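Local atomic coordinates of uncharacterized protein (Bacteroides ovatus, PDB entry 4IPB), a protein that is of unknown function but belongs to the PepSY-like family of putative beta-lactamase-inhibitor-like proteins. Residues 29-42 / 45-59. Sequence-based numbering, arbitrary orientation.
Sequences GYYCANFAMNGFTK and WFNVRGQWVMTLTDL
The CB of Cys32 sits over one face of the Trp45 indole, 3.3 Å from the centroid of the six-membered ring and almost on its normal, a CH-pi contact. With SG anti to the backbone N (chi1 176°), the sulfur reaches over the pyrrole part of the same face, 3.5 Å from Trp45 CE2, a sulfur-aromatic contact. The methyl CE of selenomethionine Met54 closes on the opposite face, so the indole is sandwiched between this methyl and the Cys32 side chain, while Tyr30 CB abuts its rim at CE3. Cys32 and Trp45 form a non-hydrogen-bonded antiparallel pair; next to them, Tyr31 and Phe46 exchange two backbone bonds, Tyr31 N to Phe46 O (2.9 Å) and Phe46 N to Tyr31 O (2.8 Å).

On its other side strand 40-46 pairs with strand 52-58, residues 40-42 running antiparallel to it. Lys42 and Thr57 lie side by side, and the lysine chain, bent at chi2 and chi4, lets NZ donate a hydrogen bond to Thr57 OG1 (2.7 Å). Thr57 CG2 packs on Phe40 CB, and the edge of the Phe40 ring meets Asp58 O at CD1, with Leu59 CD2 nearby. Asp58 N bonds almost straight to Thr41 O (2.9 Å), and a water bridges Thr41 N to Asp58 O.

Farther out, Asn47 secures the turn to Gly50: its OD1 accepts from Gln51 N, and ND2 gives a straight bond to Gln51 OE1. Pro136 of the C-terminal helix packs on both Tyr30 and Trp45. Val53 and Met54 together oppose Trp45 as a classic beta bulge in the hairpin of strands 40-46 and 52-58, which shares strand 40-46 with the preceding hairpin in the antiparallel meander of this PepSY-like protein.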
# COMPACT_ATOMS: atom_id res chain seq x y z
N GLY A 29 -16.96 2.28 -2.97
CA GLY A 29 -17.76 1.29 -2.26
C GLY A 29 -17.05 0.42 -1.26
O GLY A 29 -17.65 -0.50 -0.66
N TYR A 30 -15.75 0.69 -1.07
CA TYR A 30 -14.94 -0.08 -0.10
C TYR A 30 -14.65 0.87 1.10
O TYR A 30 -14.65 2.11 0.94
CB TYR A 30 -13.63 -0.51 -0.75
CG TYR A 30 -13.79 -1.47 -1.89
CD1 TYR A 30 -13.98 -2.80 -1.66
CD2 TYR A 30 -13.77 -1.03 -3.19
CE1 TYR A 30 -14.12 -3.74 -2.70
CE2 TYR A 30 -13.93 -1.93 -4.24
CZ TYR A 30 -14.08 -3.27 -3.98
OH TYR A 30 -14.24 -4.16 -5.01
N TYR A 31 -14.42 0.33 2.28
CA TYR A 31 -14.18 1.08 3.51
C TYR A 31 -12.70 0.92 3.90
O TYR A 31 -12.18 -0.25 3.83
CB TYR A 31 -15.03 0.50 4.66
CG TYR A 31 -16.48 0.60 4.33
CD1 TYR A 31 -17.13 -0.40 3.56
CD2 TYR A 31 -17.19 1.73 4.64
CE1 TYR A 31 -18.46 -0.27 3.18
CE2 TYR A 31 -18.51 1.86 4.25
CZ TYR A 31 -19.13 0.85 3.53
OH TYR A 31 -20.45 0.98 3.13
N CYS A 32 -12.08 2.00 4.32
CA CYS A 32 -10.64 2.01 4.63
C CYS A 32 -10.43 2.45 6.05
O CYS A 32 -10.93 3.53 6.44
CB CYS A 32 -9.94 2.97 3.70
SG CYS A 32 -8.16 3.15 4.05
N ALA A 33 -9.68 1.66 6.81
CA ALA A 33 -9.23 1.96 8.15
C ALA A 33 -7.75 2.36 8.12
O ALA A 33 -6.89 1.55 7.68
CB ALA A 33 -9.38 0.73 9.04
N ASN A 34 -7.46 3.59 8.54
CA ASN A 34 -6.10 4.12 8.58
C ASN A 34 -5.65 4.23 10.00
O ASN A 34 -6.36 4.87 10.83
CB ASN A 34 -6.04 5.50 7.91
CG ASN A 34 -4.69 6.17 8.06
OD1 ASN A 34 -4.45 6.85 9.05
ND2 ASN A 34 -3.78 5.86 7.19
N PHE A 35 -4.45 3.73 10.32
CA PHE A 35 -3.94 3.70 11.71
C PHE A 35 -2.48 3.26 11.74
O PHE A 35 -1.97 2.75 10.75
CB PHE A 35 -4.74 2.70 12.58
CG PHE A 35 -4.70 1.29 12.09
CD1 PHE A 35 -5.43 0.91 10.98
CD2 PHE A 35 -3.97 0.32 12.74
CE1 PHE A 35 -5.44 -0.38 10.54
CE2 PHE A 35 -3.96 -1.00 12.27
CZ PHE A 35 -4.67 -1.32 11.15
N ALA A 36 -1.85 3.34 12.93
CA ALA A 36 -0.48 2.86 13.11
C ALA A 36 -0.45 1.61 13.97
O ALA A 36 -1.22 1.48 14.91
CB ALA A 36 0.35 3.96 13.80
N MSE A 37 0.43 0.67 13.65
CA MSE A 37 0.48 -0.63 14.36
C MSE A 37 1.92 -1.07 14.39
O MSE A 37 2.55 -1.22 13.33
CB MSE A 37 -0.42 -1.65 13.60
CG MSE A 37 -0.47 -3.11 14.10
SE MSE A 37 -1.05 -3.27 15.95
CE MSE A 37 -2.75 -2.37 15.91
N ASN A 38 2.46 -1.25 15.61
CA ASN A 38 3.85 -1.72 15.84
C ASN A 38 4.86 -0.97 15.00
O ASN A 38 5.71 -1.57 14.34
CB ASN A 38 3.98 -3.22 15.55
CG ASN A 38 2.98 -4.05 16.32
OD1 ASN A 38 2.86 -3.93 17.54
ND2 ASN A 38 2.24 -4.91 15.62
N GLY A 39 4.72 0.36 14.97
CA GLY A 39 5.62 1.21 14.23
C GLY A 39 5.35 1.48 12.75
O GLY A 39 6.11 2.22 12.13
N PHE A 40 4.29 0.91 12.17
CA PHE A 40 4.01 1.11 10.74
C PHE A 40 2.61 1.65 10.49
O PHE A 40 1.67 1.24 11.17
CB PHE A 40 4.14 -0.23 9.95
CG PHE A 40 5.51 -0.86 9.99
CD1 PHE A 40 6.48 -0.50 9.08
CD2 PHE A 40 5.84 -1.76 11.00
CE1 PHE A 40 7.76 -1.05 9.13
CE2 PHE A 40 7.11 -2.32 11.06
CZ PHE A 40 8.07 -1.97 10.11
N THR A 41 2.49 2.55 9.53
CA THR A 41 1.17 3.03 9.10
C THR A 41 0.52 2.03 8.19
O THR A 41 1.15 1.49 7.31
CB THR A 41 1.26 4.38 8.40
OG1 THR A 41 1.72 5.32 9.35
CG2 THR A 41 -0.11 4.83 7.88
N LYS A 42 -0.76 1.78 8.45
CA LYS A 42 -1.54 0.83 7.70
C LYS A 42 -2.86 1.42 7.17
O LYS A 42 -3.44 2.32 7.80
CB LYS A 42 -1.92 -0.34 8.61
CG LYS A 42 -0.76 -1.06 9.29
CD LYS A 42 -0.91 -2.54 9.19
CE LYS A 42 0.34 -3.25 9.65
NZ LYS A 42 0.77 -4.24 8.65
N TRP A 45 -8.56 -2.29 4.03
CA TRP A 45 -9.77 -2.09 3.26
C TRP A 45 -10.74 -3.28 3.34
O TRP A 45 -10.31 -4.43 3.41
CB TRP A 45 -9.41 -1.85 1.80
CG TRP A 45 -8.68 -0.60 1.56
CD1 TRP A 45 -7.31 -0.35 1.66
CD2 TRP A 45 -9.26 0.60 1.01
NE1 TRP A 45 -7.07 0.97 1.33
CE2 TRP A 45 -8.23 1.55 0.89
CE3 TRP A 45 -10.58 1.00 0.73
CZ2 TRP A 45 -8.47 2.84 0.46
CZ3 TRP A 45 -10.81 2.23 0.26
CH2 TRP A 45 -9.76 3.16 0.11
N PHE A 46 -12.03 -2.97 3.34
CA PHE A 46 -13.10 -3.98 3.45
C PHE A 46 -14.21 -3.69 2.47
O PHE A 46 -14.39 -2.53 2.06
CB PHE A 46 -13.77 -3.91 4.86
CG PHE A 46 -12.80 -4.12 5.98
CD1 PHE A 46 -11.99 -3.13 6.45
CD2 PHE A 46 -12.64 -5.39 6.51
CE1 PHE A 46 -11.03 -3.39 7.46
CE2 PHE A 46 -11.72 -5.65 7.53
CZ PHE A 46 -10.90 -4.64 7.99
N ASN A 47 -14.94 -4.73 2.08
CA ASN A 47 -16.14 -4.57 1.28
C ASN A 47 -17.39 -4.46 2.18
O ASN A 47 -17.30 -4.53 3.42
CB ASN A 47 -16.25 -5.66 0.22
CG ASN A 47 -16.59 -7.02 0.79
OD1 ASN A 47 -17.07 -7.14 1.93
ND2 ASN A 47 -16.29 -8.05 0.02
N VAL A 48 -18.54 -4.19 1.55
CA VAL A 48 -19.78 -3.98 2.26
C VAL A 48 -20.28 -5.21 3.02
O VAL A 48 -21.13 -5.05 3.92
CB VAL A 48 -20.83 -3.45 1.28
CG1 VAL A 48 -21.28 -4.56 0.35
CG2 VAL A 48 -22.01 -2.80 2.00
N ARG A 49 -19.74 -6.39 2.71
CA ARG A 49 -20.06 -7.62 3.42
C ARG A 49 -19.17 -7.75 4.66
O ARG A 49 -19.24 -8.75 5.37
CB ARG A 49 -19.81 -8.84 2.56
CG ARG A 49 -20.32 -8.85 1.14
CD ARG A 49 -21.73 -9.24 1.02
NE ARG A 49 -22.10 -10.63 1.40
CZ ARG A 49 -23.37 -10.98 1.51
NH1 ARG A 49 -24.32 -10.06 1.27
NH2 ARG A 49 -23.71 -12.20 1.89
N GLY A 50 -18.34 -6.75 4.93
CA GLY A 50 -17.43 -6.81 6.05
C GLY A 50 -16.22 -7.72 5.80
O GLY A 50 -15.54 -8.11 6.75
N GLN A 51 -15.94 -8.07 4.57
CA GLN A 51 -14.84 -8.93 4.23
C GLN A 51 -13.60 -8.08 3.90
O GLN A 51 -13.67 -7.10 3.18
CB GLN A 51 -15.15 -9.80 3.00
CG GLN A 51 -16.36 -10.69 3.20
CD GLN A 51 -16.92 -11.34 1.95
OE1 GLN A 51 -16.96 -10.79 0.87
NE2 GLN A 51 -17.40 -12.58 2.14
N TRP A 52 -12.47 -8.52 4.42
CA TRP A 52 -11.20 -7.89 4.15
C TRP A 52 -10.82 -8.09 2.67
O TRP A 52 -10.90 -9.20 2.15
CB TRP A 52 -10.13 -8.55 5.01
CG TRP A 52 -8.73 -8.10 4.72
CD1 TRP A 52 -8.25 -6.84 4.81
CD2 TRP A 52 -7.67 -8.93 4.26
NE1 TRP A 52 -6.95 -6.83 4.41
CE2 TRP A 52 -6.56 -8.09 4.07
CE3 TRP A 52 -7.55 -10.29 3.95
CZ2 TRP A 52 -5.34 -8.56 3.64
CZ3 TRP A 52 -6.34 -10.73 3.54
CH2 TRP A 52 -5.25 -9.88 3.41
N VAL A 53 -10.46 -6.99 2.03
CA VAL A 53 -10.02 -6.98 0.63
C VAL A 53 -8.56 -6.67 0.36
O VAL A 53 -8.04 -7.13 -0.66
CB VAL A 53 -10.95 -6.20 -0.26
CG1 VAL A 53 -12.34 -6.86 -0.23
CG2 VAL A 53 -10.97 -4.74 0.04
N MSE A 54 -7.94 -5.87 1.20
CA MSE A 54 -6.46 -5.57 1.06
C MSE A 54 -5.95 -4.82 2.26
O MSE A 54 -6.68 -4.02 2.89
CB MSE A 54 -6.09 -4.87 -0.25
CG MSE A 54 -6.70 -3.54 -0.42
SE MSE A 54 -6.08 -2.70 -2.12
CE MSE A 54 -6.85 -1.03 -1.86
N THR A 55 -4.63 -4.98 2.51
CA THR A 55 -3.96 -4.18 3.47
C THR A 55 -2.71 -3.61 2.82
O THR A 55 -1.95 -4.34 2.16
CB THR A 55 -3.54 -5.06 4.66
OG1 THR A 55 -4.71 -5.49 5.36
CG2 THR A 55 -2.63 -4.29 5.61
N LEU A 56 -2.51 -2.33 3.05
CA LEU A 56 -1.33 -1.61 2.58
C LEU A 56 -0.54 -1.13 3.78
O LEU A 56 -1.07 -0.40 4.66
CB LEU A 56 -1.70 -0.46 1.68
CG LEU A 56 -2.39 -0.87 0.41
CD1 LEU A 56 -3.90 -1.00 0.54
CD2 LEU A 56 -2.08 0.10 -0.71
N THR A 57 0.74 -1.53 3.85
CA THR A 57 1.59 -1.18 4.97
C THR A 57 2.74 -0.31 4.44
O THR A 57 3.41 -0.67 3.49
CB THR A 57 2.23 -2.41 5.65
OG1 THR A 57 1.19 -3.32 6.10
CG2 THR A 57 3.06 -2.03 6.84
N ASP A 58 2.92 0.84 5.08
CA ASP A 58 3.96 1.76 4.67
C ASP A 58 5.28 1.36 5.30
O ASP A 58 5.52 1.60 6.50
CB ASP A 58 3.62 3.16 5.18
CG ASP A 58 2.30 3.72 4.60
OD1 ASP A 58 1.88 3.32 3.52
OD2 ASP A 58 1.71 4.62 5.25
N LEU A 59 6.14 0.78 4.49
CA LEU A 59 7.46 0.33 4.91
C LEU A 59 8.53 1.43 4.84
O LEU A 59 9.55 1.29 5.48
CB LEU A 59 7.90 -0.86 4.06
CG LEU A 59 7.03 -2.13 4.09
CD1 LEU A 59 7.59 -3.22 3.19
CD2 LEU A 59 6.89 -2.64 5.49
O HOH W 1 -18.09 -3.19 -1.10
O HOH W 2 5.10 3.46 8.33